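Local coordinates for putative secreted endoglycosylceramidase (Rhodococcus hoagii, PDB 6JYZ), which probably hydrolyses the glycosidic bond that joins sugar to ceramide in galactose-linked glycosphingolipids, acting as a glycoside hydrolase of family 5, at residues A[125-129]-A[182-186]; A[88-92]-A[196-200]; A[51-56]-A[149-153]; A[221-225]-A[263-269]. All blocks are in the same frame, centred on the assembly; numbering follows the deposited sequence.

Contact 1: A[125-129]-A[182-186]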
loop_
_atom_site.group_PDB
_atom_site.type_symbol
_atom_site.label_atom_id
_atom_site.label_comp_id
_atom_site.label_asym_id
_atom_site.label_seq_id
_atom_site.Cartn_x
_atom_site.Cartn_y
_atom_site.Cartn_z
ATOM N N HIS A 125 2.504 -6.759 -5.831
ATOM C CA HIS A 125 3.680 -5.989 -5.473
ATOM C C HIS A 125 4.863 -6.414 -6.305
ATOM O O HIS A 125 5.045 -7.569 -6.696
ATOM C CB HIS A 125 4.004 -6.183 -3.987
ATOM C CG HIS A 125 4.765 -5.018 -3.396
ATOM N ND1 HIS A 125 6.128 -4.888 -3.203
ATOM C CD2 HIS A 125 4.165 -3.860 -3.016
ATOM C CE1 HIS A 125 6.288 -3.618 -2.678
ATOM N NE2 HIS A 125 5.136 -3.028 -2.573
ATOM N N GLN A 126 5.793 -5.497 -6.524
ATOM C CA GLN A 126 7.082 -5.789 -7.180
ATOM C C GLN A 126 8.026 -4.668 -6.781
ATOM O O GLN A 126 7.588 -3.540 -6.515
ATOM C CB GLN A 126 6.935 -5.864 -8.711
ATOM C CG GLN A 126 6.522 -4.551 -9.393
ATOM C CD GLN A 126 7.622 -3.538 -9.582
ATOM O OE1 GLN A 126 7.355 -2.272 -9.606
ATOM N NE2 GLN A 126 8.806 -3.960 -9.746
ATOM N N ASP A 127 9.306 -4.980 -6.768
ATOM C CA ASP A 127 10.331 -3.931 -6.811
ATOM C C ASP A 127 11.324 -4.362 -7.866
ATOM O O ASP A 127 11.709 -5.533 -7.901
ATOM C CB ASP A 127 11.119 -3.810 -5.487
ATOM C CG ASP A 127 10.225 -3.562 -4.300
ATOM O OD1 ASP A 127 9.809 -2.397 -4.110
ATOM O OD2 ASP A 127 9.939 -4.520 -3.548
ATOM N N ALA A 128 11.753 -3.432 -8.731
ATOM C CA ALA A 128 12.767 -3.781 -9.720
ATOM C C ALA A 128 12.390 -5.053 -10.476
ATOM O O ALA A 128 13.225 -5.919 -10.730
ATOM C CB ALA A 128 14.169 -3.884 -9.115
ATOM N N TRP A 129 11.087 -5.112 -10.836
ATOM C CA TRP A 129 10.528 -6.199 -11.669
ATOM C C TRP A 129 10.342 -7.540 -10.938
ATOM O O TRP A 129 9.213 -8.065 -11.005
ATOM C CB TRP A 129 11.304 -6.398 -12.997
ATOM C CG TRP A 129 10.679 -7.505 -13.815
ATOM C CD1 TRP A 129 11.188 -8.778 -13.920
ATOM C CD2 TRP A 129 9.433 -7.467 -14.522
ATOM N NE1 TRP A 129 10.323 -9.502 -14.719
ATOM C CE2 TRP A 129 9.222 -8.757 -15.070
ATOM C CE3 TRP A 129 8.459 -6.478 -14.737
ATOM C CZ2 TRP A 129 8.062 -9.069 -15.782
ATOM C CZ3 TRP A 129 7.311 -6.812 -15.435
ATOM C CH2 TRP A 129 7.122 -8.112 -15.928
ATOM N N ALA A 182 12.988 -5.711 -18.991
ATOM C CA ALA A 182 11.948 -6.675 -18.586
ATOM C C ALA A 182 10.617 -5.966 -18.457
ATOM O O ALA A 182 9.574 -6.500 -18.856
ATOM C CB ALA A 182 12.299 -7.355 -17.291
ATOM N N PHE A 183 10.589 -4.746 -17.893
ATOM C CA PHE A 183 9.340 -4.009 -17.846
ATOM C C PHE A 183 8.846 -3.674 -19.235
ATOM O O PHE A 183 7.630 -3.739 -19.508
ATOM C CB PHE A 183 9.479 -2.673 -17.056
ATOM C CG PHE A 183 9.033 -2.828 -15.621
ATOM C CD1 PHE A 183 7.676 -2.778 -15.361
ATOM C CD2 PHE A 183 9.942 -2.980 -14.584
ATOM C CE1 PHE A 183 7.250 -2.902 -14.001
ATOM C CE2 PHE A 183 9.504 -3.112 -13.274
ATOM C CZ PHE A 183 8.192 -3.080 -13.029
ATOM N N GLN A 184 9.742 -3.265 -20.162
ATOM C CA GLN A 184 9.277 -2.896 -21.483
ATOM C C GLN A 184 8.707 -4.133 -22.195
ATOM O O GLN A 184 7.704 -4.030 -22.910
ATOM C CB GLN A 184 10.366 -2.222 -22.319
ATOM C CG GLN A 184 9.778 -1.579 -23.585
ATOM C CD GLN A 184 8.733 -0.544 -23.213
ATOM O OE1 GLN A 184 8.922 0.240 -22.257
ATOM N NE2 GLN A 184 7.638 -0.478 -23.964
ATOM N N ALA A 185 9.341 -5.316 -21.996
ATOM C CA ALA A 185 8.788 -6.554 -22.577
ATOM C C ALA A 185 7.390 -6.794 -22.060
ATOM O O ALA A 185 6.491 -7.164 -22.825
ATOM C CB ALA A 185 9.677 -7.690 -22.193
ATOM N N PHE A 186 7.157 -6.532 -20.765
ATOM C CA PHE A 186 5.817 -6.643 -20.199
ATOM C C PHE A 186 4.868 -5.655 -20.841
ATOM O O PHE A 186 3.735 -6.034 -21.263
ATOM C CB PHE A 186 5.905 -6.413 -18.700
ATOM C CG PHE A 186 4.603 -6.238 -17.990
ATOM C CD1 PHE A 186 3.830 -7.350 -17.625
ATOM C CD2 PHE A 186 4.158 -4.968 -17.711
ATOM C CE1 PHE A 186 2.623 -7.163 -16.965
ATOM C CE2 PHE A 186 2.932 -4.768 -17.079
ATOM C CZ PHE A 186 2.152 -5.876 -16.688
#
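Trp-129 meets three residues of helix 177-187, and aromatic contacts dominate. The benzo edge of its indole is directed at the face of Phe-183 in a T-shaped pair: the centroids of the Trp-129 six-membered ring and the Phe-183 ring lie 4.9 Å apart, with the planes at 78°. Trp-129 CE3 stands 3.6 Å above the Phe-183 plane, over its centre. Phe-186 completes the cluster at an oblique angle, with its CB 3.5 Å from Trp-129 CH2. The indole reaches this far because CG of Trp-129 is placed opposite the backbone N (chi1 -179°), which sends the ring out toward the helix.

A CH-pi contact comes next. Ala-182 CB sits over one face of the indole, 3.7 Å from the centroid of the Trp-129 five-membered ring and only 6° off its normal. Ala-182 and Phe-186, one turn apart, both point at the loop, and the Phe-183 ring reaches over to the same indole.

Of the polar groups, the Gln-126 amide approaches the rim of Phe-183, CD lying 3.5 Å from CZ of that ring with the planes nearly perpendicular. The indole NE1 is hydrogen-bonded to Thr-159.

The contact thereby fastens the loop after strand 119-124 against helix 177-187, while Phe-186 continues the aromatic packing edge-to-face with Phe-240 of helix 230-251 and touches Leu-197 of helix 193-206.

Contact 2: A[88-92]-A[196-200]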
loop_
_atom_site.group_PDB
_atom_site.type_symbol
_atom_site.label_atom_id
_atom_site.label_comp_id
_atom_site.label_asym_id
_atom_site.label_seq_id
_atom_site.Cartn_x
_atom_site.Cartn_y
_atom_site.Cartn_z
ATOM N N TRP A 88 3.013 -11.945 -7.957
ATOM C CA TRP A 88 2.678 -12.673 -9.172
ATOM C C TRP A 88 3.484 -13.971 -9.251
ATOM O O TRP A 88 2.920 -15.031 -9.651
ATOM C CB TRP A 88 3.000 -11.750 -10.370
ATOM C CG TRP A 88 2.733 -12.341 -11.735
ATOM C CD1 TRP A 88 1.986 -13.460 -12.081
ATOM C CD2 TRP A 88 3.222 -11.775 -12.961
ATOM N NE1 TRP A 88 1.996 -13.599 -13.443
ATOM C CE2 TRP A 88 2.739 -12.602 -14.000
ATOM C CE3 TRP A 88 4.032 -10.643 -13.253
ATOM C CZ2 TRP A 88 3.039 -12.325 -15.340
ATOM C CZ3 TRP A 88 4.306 -10.378 -14.595
ATOM C CH2 TRP A 88 3.823 -11.202 -15.619
ATOM N N SER A 89 4.742 -13.975 -8.845
ATOM C CA SER A 89 5.559 -15.169 -8.942
ATOM C C SER A 89 4.984 -16.302 -8.115
ATOM O O SER A 89 5.234 -17.462 -8.481
ATOM C CB SER A 89 6.993 -14.894 -8.549
ATOM O OG SER A 89 7.017 -14.495 -7.179
ATOM N N ALA A 90 4.303 -16.025 -7.028
ATOM C CA ALA A 90 3.717 -17.110 -6.192
ATOM C C ALA A 90 2.352 -17.464 -6.727
ATOM O O ALA A 90 1.959 -18.635 -6.643
ATOM C CB ALA A 90 3.644 -16.611 -4.766
ATOM N N LEU A 91 1.596 -16.575 -7.339
ATOM C CA LEU A 91 0.307 -16.917 -7.884
ATOM C C LEU A 91 0.495 -17.772 -9.130
ATOM O O LEU A 91 -0.323 -18.698 -9.398
ATOM C CB LEU A 91 -0.474 -15.671 -8.291
ATOM C CG LEU A 91 -0.983 -14.865 -7.094
ATOM C CD1 LEU A 91 -1.284 -13.398 -7.494
ATOM C CD2 LEU A 91 -2.242 -15.524 -6.488
ATOM N N GLU A 92 1.457 -17.467 -9.996
ATOM C CA GLU A 92 1.607 -18.075 -11.324
ATOM C C GLU A 92 3.020 -18.563 -11.458
ATOM O O GLU A 92 3.879 -17.980 -12.170
ATOM C CB GLU A 92 1.254 -17.068 -12.408
ATOM C CG GLU A 92 1.110 -17.782 -13.766
ATOM C CD GLU A 92 0.665 -16.906 -14.901
ATOM O OE1 GLU A 92 0.619 -15.644 -14.814
ATOM O OE2 GLU A 92 0.305 -17.497 -15.975
ATOM N N HIS A 196 -0.782 -12.832 -19.341
ATOM C CA HIS A 196 -0.715 -13.720 -18.179
ATOM C C HIS A 196 -1.026 -13.010 -16.868
ATOM O O HIS A 196 -1.751 -13.533 -16.040
ATOM C CB HIS A 196 0.651 -14.384 -18.073
ATOM C CG HIS A 196 0.796 -15.558 -18.967
ATOM N ND1 HIS A 196 1.313 -15.637 -20.226
ATOM C CD2 HIS A 196 0.572 -16.810 -18.577
ATOM C CE1 HIS A 196 1.295 -16.934 -20.635
ATOM N NE2 HIS A 196 0.864 -17.646 -19.621
ATOM N N LEU A 197 -0.438 -11.829 -16.639
ATOM C CA LEU A 197 -0.766 -11.114 -15.408
ATOM C C LEU A 197 -2.236 -10.693 -15.386
ATOM O O LEU A 197 -2.896 -10.757 -14.331
ATOM C CB LEU A 197 0.170 -9.903 -15.188
ATOM C CG LEU A 197 -0.117 -9.154 -13.887
ATOM C CD1 LEU A 197 -0.074 -10.102 -12.673
ATOM C CD2 LEU A 197 0.861 -7.988 -13.705
ATOM N N VAL A 198 -2.775 -10.238 -16.521
ATOM C CA VAL A 198 -4.180 -9.875 -16.562
ATOM C C VAL A 198 -5.062 -11.068 -16.177
ATOM O O VAL A 198 -5.988 -10.913 -15.356
ATOM C CB VAL A 198 -4.517 -9.328 -17.972
ATOM C CG1 VAL A 198 -6.006 -9.189 -18.175
ATOM C CG2 VAL A 198 -3.845 -7.967 -18.204
ATOM N N GLN A 199 -4.785 -12.251 -16.736
ATOM C CA GLN A 199 -5.564 -13.432 -16.390
ATOM C C GLN A 199 -5.357 -13.799 -14.939
ATOM O O GLN A 199 -6.331 -14.180 -14.263
ATOM C CB GLN A 199 -5.163 -14.556 -17.333
ATOM C CG GLN A 199 -5.816 -15.895 -16.906
ATOM C CD GLN A 199 -5.538 -17.002 -17.890
ATOM O OE1 GLN A 199 -4.444 -17.533 -17.983
ATOM N NE2 GLN A 199 -6.531 -17.271 -18.668
ATOM N N THR A 200 -4.148 -13.706 -14.405
ATOM C CA THR A 200 -3.900 -13.993 -12.998
ATOM C C THR A 200 -4.725 -13.039 -12.097
ATOM O O THR A 200 -5.335 -13.480 -11.110
ATOM C CB THR A 200 -2.389 -13.927 -12.698
ATOM O OG1 THR A 200 -1.772 -14.990 -13.418
ATOM C CG2 THR A 200 -2.094 -13.992 -11.210
HETATM O O HOH W 1 -2.258 -16.405 -16.433
#
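Glu-92 OE1 takes a firm bond from Trp-88 NE1 of its own segment and faces Thr-200 OG1 across the contact. The Trp-88 NE1 bond to Glu-92 OE1 is 2.8 Å long and almost straight (177°), lying in the indole plane and arriving on the anti side of the carboxylate. Thr-200 OG1 is also 2.8 Å from Glu-92 OE1, but its single proton has a rival acceptor in His-196 O, 3.0 Å from Thr-200 OG1, so the geometry leaves that proton unassigned. With OG1 beside its backbone N (chi1 -66°), Thr-200 faces both acceptors, and its CG2 is left to pack 3.7 Å from Leu-91 CB. The other carboxylate oxygen, Glu-92 OE2, is bound by Gly-96 N and lies 2.8 Å from water 1, which also reaches Gln-199 OE1.

Beside this polar knot is an apolar layer: Leu-197 CD1 rests 3.7 Å from the centroid of the Trp-88 five-membered ring, 13° off the normal, a CH-pi contact over the face. A leucine in place of Trp-88 would probably leave Glu-92 OE1 without its straight N-H donor and Leu-197 without a flat surface to lie on.

Short helix 88-91 is thus locked to helix 193-206, with Met-124 of strand 119-124 touching Trp-88, Leu-91 and Leu-197, helix 100-115 packing on Leu-91, and Phe-240 of helix 230-251 on Leu-197.

Contact 3: A[51-56]-A[149-153]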
loop_
_atom_site.group_PDB
_atom_site.type_symbol
_atom_site.label_atom_id
_atom_site.label_comp_id
_atom_site.label_asym_id
_atom_site.label_seq_id
_atom_site.Cartn_x
_atom_site.Cartn_y
_atom_site.Cartn_z
ATOM N N ASN A 51 4.809 -12.057 0.581
ATOM C CA ASN A 51 5.567 -11.734 -0.643
ATOM C C ASN A 51 6.708 -12.741 -0.821
ATOM O O ASN A 51 7.150 -13.388 0.131
ATOM C CB ASN A 51 6.030 -10.262 -0.529
ATOM C CG ASN A 51 6.325 -9.679 -1.895
ATOM O OD1 ASN A 51 6.245 -10.321 -2.957
ATOM N ND2 ASN A 51 6.699 -8.399 -1.909
ATOM N N ASP A 52 7.195 -12.827 -2.060
ATOM C CA ASP A 52 8.181 -13.830 -2.494
ATOM C C ASP A 52 9.450 -13.078 -2.872
ATOM O O ASP A 52 9.590 -12.586 -4.001
ATOM C CB ASP A 52 7.587 -14.592 -3.682
ATOM C CG ASP A 52 8.535 -15.619 -4.259
ATOM O OD1 ASP A 52 9.479 -16.024 -3.587
ATOM O OD2 ASP A 52 8.304 -15.994 -5.437
ATOM N N TYR A 53 10.394 -12.915 -1.986
ATOM C CA TYR A 53 11.623 -12.189 -2.273
ATOM C C TYR A 53 12.744 -13.151 -2.627
ATOM O O TYR A 53 12.882 -14.270 -2.053
ATOM C CB TYR A 53 12.082 -11.462 -1.012
ATOM C CG TYR A 53 11.226 -10.288 -0.640
ATOM C CD1 TYR A 53 11.322 -9.075 -1.298
ATOM C CD2 TYR A 53 10.254 -10.391 0.349
ATOM C CE1 TYR A 53 10.517 -7.982 -0.971
ATOM C CE2 TYR A 53 9.426 -9.313 0.710
ATOM C CZ TYR A 53 9.564 -8.129 0.020
ATOM O OH TYR A 53 8.695 -7.123 0.369
ATOM N N ALA A 54 13.651 -12.698 -3.478
ATOM C CA ALA A 54 14.939 -13.384 -3.656
ATOM C C ALA A 54 15.644 -13.381 -2.297
ATOM O O ALA A 54 15.633 -12.381 -1.569
ATOM C CB ALA A 54 15.767 -12.575 -4.632
ATOM N N SER A 55 16.366 -14.512 -2.075
ATOM C CA SER A 55 17.149 -14.635 -0.864
ATOM C C SER A 55 18.544 -14.031 -0.997
ATOM O O SER A 55 19.168 -13.706 0.007
ATOM C CB SER A 55 17.202 -16.076 -0.366
ATOM O OG SER A 55 17.967 -16.796 -1.296
ATOM N N ASN A 56 19.044 -13.904 -2.252
ATOM C CA ASN A 56 20.291 -13.195 -2.517
ATOM C C ASN A 56 21.517 -13.782 -1.775
ATOM O O ASN A 56 22.451 -13.049 -1.460
ATOM C CB ASN A 56 20.142 -11.684 -2.212
ATOM C CG ASN A 56 19.266 -11.004 -3.233
ATOM O OD1 ASN A 56 18.281 -10.310 -2.835
ATOM N ND2 ASN A 56 19.544 -11.190 -4.485
ATOM N N ILE A 149 20.769 -6.787 -7.200
ATOM C CA ILE A 149 20.340 -7.980 -6.470
ATOM C C ILE A 149 18.907 -8.270 -6.910
ATOM O O ILE A 149 18.286 -7.497 -7.645
ATOM C CB ILE A 149 20.404 -7.798 -4.944
ATOM C CG1 ILE A 149 19.470 -6.695 -4.425
ATOM C CG2 ILE A 149 21.864 -7.530 -4.528
ATOM C CD1 ILE A 149 19.465 -6.572 -2.876
ATOM N N GLY A 150 18.409 -9.446 -6.541
ATOM C CA GLY A 150 17.033 -9.811 -6.824
ATOM C C GLY A 150 16.053 -9.212 -5.807
ATOM O O GLY A 150 16.407 -9.013 -4.638
ATOM N N TRP A 151 14.810 -9.001 -6.286
ATOM C CA TRP A 151 13.798 -8.362 -5.451
ATOM C C TRP A 151 12.548 -9.233 -5.394
ATOM O O TRP A 151 12.614 -10.319 -4.800
ATOM C CB TRP A 151 13.551 -6.921 -5.945
ATOM C CG TRP A 151 14.768 -6.060 -5.752
ATOM C CD1 TRP A 151 15.828 -5.945 -6.607
ATOM C CD2 TRP A 151 15.043 -5.254 -4.611
ATOM N NE1 TRP A 151 16.758 -5.114 -6.053
ATOM C CE2 TRP A 151 16.321 -4.677 -4.829
ATOM C CE3 TRP A 151 14.320 -4.887 -3.458
ATOM C CZ2 TRP A 151 16.921 -3.816 -3.903
ATOM C CZ3 TRP A 151 14.933 -4.046 -2.542
ATOM C CH2 TRP A 151 16.202 -3.517 -2.776
ATOM N N ASP A 152 11.452 -8.805 -5.980
ATOM C CA ASP A 152 10.142 -9.460 -5.810
ATOM C C ASP A 152 9.254 -8.976 -6.914
ATOM O O ASP A 152 9.421 -7.831 -7.380
ATOM C CB ASP A 152 9.522 -9.148 -4.437
ATOM C CG ASP A 152 9.303 -7.659 -4.227
ATOM O OD1 ASP A 152 10.366 -6.921 -4.162
ATOM O OD2 ASP A 152 8.172 -7.214 -4.121
ATOM N N GLY A 153 8.290 -9.819 -7.336
ATOM C CA GLY A 153 7.352 -9.440 -8.377
ATOM C C GLY A 153 7.130 -10.597 -9.318
ATOM O O GLY A 153 6.458 -11.592 -8.960
HETATM O O HOH W 2 8.229 -12.259 -6.235
#
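Asn-51 and Asp-152 cross at about a right angle, their amide and carboxylate planes 81° apart. Asn-51 ND2 donates to Asp-152 OD2 at 2.9 Å (153° at the hydrogen), coming from above the carboxylate plane; His-125 ND1 is a second partner of that oxygen. Asp-52 N also donates to Asn-51 OD1 at 2.8 Å, a bent bond from above the carbonyl plane, which together with the ND2 bond restrains the turn of the amide. An alanine in place of Asn-51 has no amide to offer Asp-152 OD2, and the carboxylate, still held there by His-125 ND1, would probably be freer to turn.

Tyr-53 relates to Asp-152 quite differently: the two side chains run alongside each other in the same direction, with Tyr-53 CE1 3.4 Å from Asp-152 OD1. CG of Asp-152 stands between its backbone N and carbonyl carbon (chi1 60°), which lays the carboxylate beside this ring and within reach of Asn-51 ND2. The phenol oxygen is bonded to Asn-48.

The backbones run nearly antiparallel. Ala-54 N donates to Trp-151 O at 2.9 Å, almost head-on, and Tyr-53 CA approaches the same oxygen. Ala-54 CB presses on Gly-150 C at 3.6 Å, and a side chain at Gly-150 would run into Ala-54 CB. Water 2 bridges Asp-52 O (2.6 Å) and Gly-153 N (2.7 Å).

These paired loops follow strands 38-47 and 119-124, parallel strands of the family's (beta/alpha)8 barrel, and Pro-369 of helix 369-374 touches Tyr-53, Asn-56, Ile-149 and Trp-151.

Contact 4: A[221-225]-A[263-269]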
loop_
_atom_site.group_PDB
_atom_site.type_symbol
_atom_site.label_atom_id
_atom_site.label_comp_id
_atom_site.label_asym_id
_atom_site.label_seq_id
_atom_site.Cartn_x
_atom_site.Cartn_y
_atom_site.Cartn_z
ATOM N N ASN A 221 2.200 -2.538 -8.117
ATOM C CA ASN A 221 2.950 -1.572 -7.307
ATOM C C ASN A 221 3.984 -0.875 -8.175
ATOM O O ASN A 221 4.685 -1.546 -8.976
ATOM C CB ASN A 221 3.724 -2.340 -6.248
ATOM C CG ASN A 221 4.568 -1.396 -5.417
ATOM O OD1 ASN A 221 4.013 -0.535 -4.715
ATOM N ND2 ASN A 221 5.872 -1.545 -5.430
ATOM N N GLU A 222 4.128 0.432 -7.989
ATOM C CA GLU A 222 5.186 1.301 -8.578
ATOM C C GLU A 222 5.603 0.819 -9.958
ATOM O O GLU A 222 6.808 0.542 -10.197
ATOM C CB GLU A 222 6.368 1.396 -7.627
ATOM C CG GLU A 222 5.972 2.065 -6.333
ATOM C CD GLU A 222 7.110 2.472 -5.423
ATOM O OE1 GLU A 222 8.223 1.964 -5.612
ATOM O OE2 GLU A 222 6.870 3.227 -4.427
ATOM N N PRO A 223 4.694 0.828 -10.946
ATOM C CA PRO A 223 5.105 0.343 -12.269
ATOM C C PRO A 223 6.298 1.146 -12.788
ATOM O O PRO A 223 6.253 2.381 -12.777
ATOM C CB PRO A 223 3.865 0.528 -13.132
ATOM C CG PRO A 223 2.735 0.556 -12.143
ATOM C CD PRO A 223 3.284 1.223 -10.883
ATOM N N ASN A 224 7.354 0.470 -13.219
ATOM C CA ASN A 224 8.495 1.231 -13.680
ATOM C C ASN A 224 8.246 1.770 -15.105
ATOM O O ASN A 224 7.417 1.215 -15.855
ATOM C CB ASN A 224 9.771 0.394 -13.679
ATOM C CG ASN A 224 10.308 0.035 -12.302
ATOM O OD1 ASN A 224 9.579 0.105 -11.205
ATOM N ND2 ASN A 224 11.508 -0.399 -12.238
ATOM N N PRO A 225 8.956 2.808 -15.557
ATOM C CA PRO A 225 8.759 3.315 -16.911
ATOM C C PRO A 225 9.091 2.341 -18.035
ATOM O O PRO A 225 8.655 2.533 -19.158
ATOM C CB PRO A 225 9.675 4.562 -16.943
ATOM C CG PRO A 225 9.750 5.002 -15.512
ATOM C CD PRO A 225 9.780 3.699 -14.730
ATOM N N GLU A 263 -1.877 3.299 -9.742
ATOM C CA GLU A 263 -0.733 4.117 -9.346
ATOM C C GLU A 263 -0.181 4.884 -10.533
ATOM O O GLU A 263 -0.193 4.384 -11.677
ATOM C CB GLU A 263 0.366 3.236 -8.756
ATOM C CG GLU A 263 -0.123 2.548 -7.458
ATOM C CD GLU A 263 0.969 1.719 -6.876
ATOM O OE1 GLU A 263 2.139 2.094 -6.892
ATOM O OE2 GLU A 263 0.652 0.574 -6.362
ATOM N N PRO A 264 0.489 6.011 -10.332
ATOM C CA PRO A 264 1.381 6.547 -11.374
ATOM C C PRO A 264 2.618 5.651 -11.397
ATOM O O PRO A 264 2.790 4.718 -10.601
ATOM C CB PRO A 264 1.723 7.927 -10.751
ATOM C CG PRO A 264 1.820 7.646 -9.269
ATOM C CD PRO A 264 0.669 6.662 -9.014
ATOM N N SER A 265 3.530 5.934 -12.320
ATOM C CA SER A 265 4.780 5.207 -12.375
ATOM C C SER A 265 5.566 5.410 -11.080
ATOM O O SER A 265 5.324 6.340 -10.278
ATOM C CB SER A 265 5.671 5.560 -13.561
ATOM O OG SER A 265 6.604 6.615 -13.221
ATOM N N ALA A 266 6.560 4.542 -10.891
ATOM C CA ALA A 266 7.496 4.633 -9.776
ATOM C C ALA A 266 8.163 6.004 -9.682
ATOM O O ALA A 266 8.671 6.323 -8.609
ATOM C CB ALA A 266 8.573 3.567 -9.981
ATOM N N LEU A 267 8.242 6.759 -10.782
ATOM C CA LEU A 267 8.851 8.081 -10.675
ATOM C C LEU A 267 8.159 8.943 -9.650
ATOM O O LEU A 267 8.815 9.810 -9.033
ATOM C CB LEU A 267 8.847 8.790 -12.038
ATOM C CG LEU A 267 9.683 8.058 -13.082
ATOM C CD1 LEU A 267 9.483 8.742 -14.447
ATOM C CD2 LEU A 267 11.158 7.985 -12.755
ATOM N N TRP A 268 6.859 8.811 -9.414
ATOM C CA TRP A 268 6.204 9.645 -8.386
ATOM C C TRP A 268 6.862 9.431 -7.051
ATOM O O TRP A 268 6.983 10.387 -6.250
ATOM C CB TRP A 268 4.709 9.277 -8.314
ATOM C CG TRP A 268 3.902 10.291 -7.534
ATOM C CD1 TRP A 268 3.979 10.572 -6.183
ATOM C CD2 TRP A 268 2.915 11.169 -8.077
ATOM N NE1 TRP A 268 3.091 11.593 -5.874
ATOM C CE2 TRP A 268 2.444 11.978 -7.007
ATOM C CE3 TRP A 268 2.351 11.341 -9.334
ATOM C CZ2 TRP A 268 1.442 12.940 -7.197
ATOM C CZ3 TRP A 268 1.364 12.302 -9.528
ATOM C CH2 TRP A 268 0.931 13.105 -8.463
ATOM N N SER A 269 7.311 8.218 -6.752
ATOM C CA SER A 269 7.948 7.930 -5.473
ATOM C C SER A 269 9.303 8.566 -5.301
ATOM O O SER A 269 9.832 8.490 -4.154
ATOM C CB SER A 269 8.101 6.428 -5.278
ATOM O OG SER A 269 6.814 5.854 -5.289
#
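Asn-221 passes close to Glu-263, its CA 3.3 Å from Glu-263 OE2; Arg-83 joins the two from outside, hydrogen-bonded to Asn-221 OD1 and salt-bridged to Glu-263 OE2.

At Glu-222 the contact is densest. Its N donates to Glu-263 OE1 at 2.8 Å (158° at the hydrogen), from above that carboxylate's plane. Its own side chain leaves in another direction, extended beyond CG, and the two carboxylate planes stand 78° apart. Ser-269 OG donates to Glu-222 OE2 at 2.8 Å, also from above the plane, and His-292 ND1 is bonded to the same oxygen, so OE2 is held by two partners. Along the way Glu-222 CB packs 3.9 Å from Ala-266 CB. Glu-222, in the Asn-Glu-Pro sequence usual in family 5, is probably the acid/base, as in relatives.

Pro-223 is joined through its carbonyl: Ala-266 N donates to Pro-223 O at 2.9 Å (161°), and Ser-265 CA lies 3.2 Å from that oxygen in a CA-H...O contact. This bond holds the start of the turn in which Ser-265 OG caps Leu-267 N ahead of helix 268-271.

Asn-224 O is bonded to Tyr-187 OH. Last, Pro-225 CG meets Leu-267 CD1 at 3.9 Å.

The pair follows adjacent parallel strands 214-218 and 259-262; Ile-237 and Tyr-241 of helix 230-251 pack on Pro-223, and Trp-268 packs against helix 307-321.

In the fold
From the N terminus, contact 3 opens at 51-56, contact 2 at 88-92 and contact 1 at 125-129. Contact 3 closes first, at 149-153, crossing both; contact 1 then closes at 182-186, nested inside contact 2, which closes at 196-200. Contact 4 follows in series, from 221-225 to 263-269. Direct touches link them: Trp-129 on Trp-88 and Phe-186 on Leu-197 join contacts 1 and 2, Asp-127 N with Asp-152 O joins 1 and 3, Gln-126 O with Asn-221 ND2 joins 1 and 4, and Ser-89 with Asp-52 joins 2 and 3. Together they tie the loops and short helix 88-91 that follow the barrel strands to one another and to helices 177-187, 193-206 and the start of 268-271.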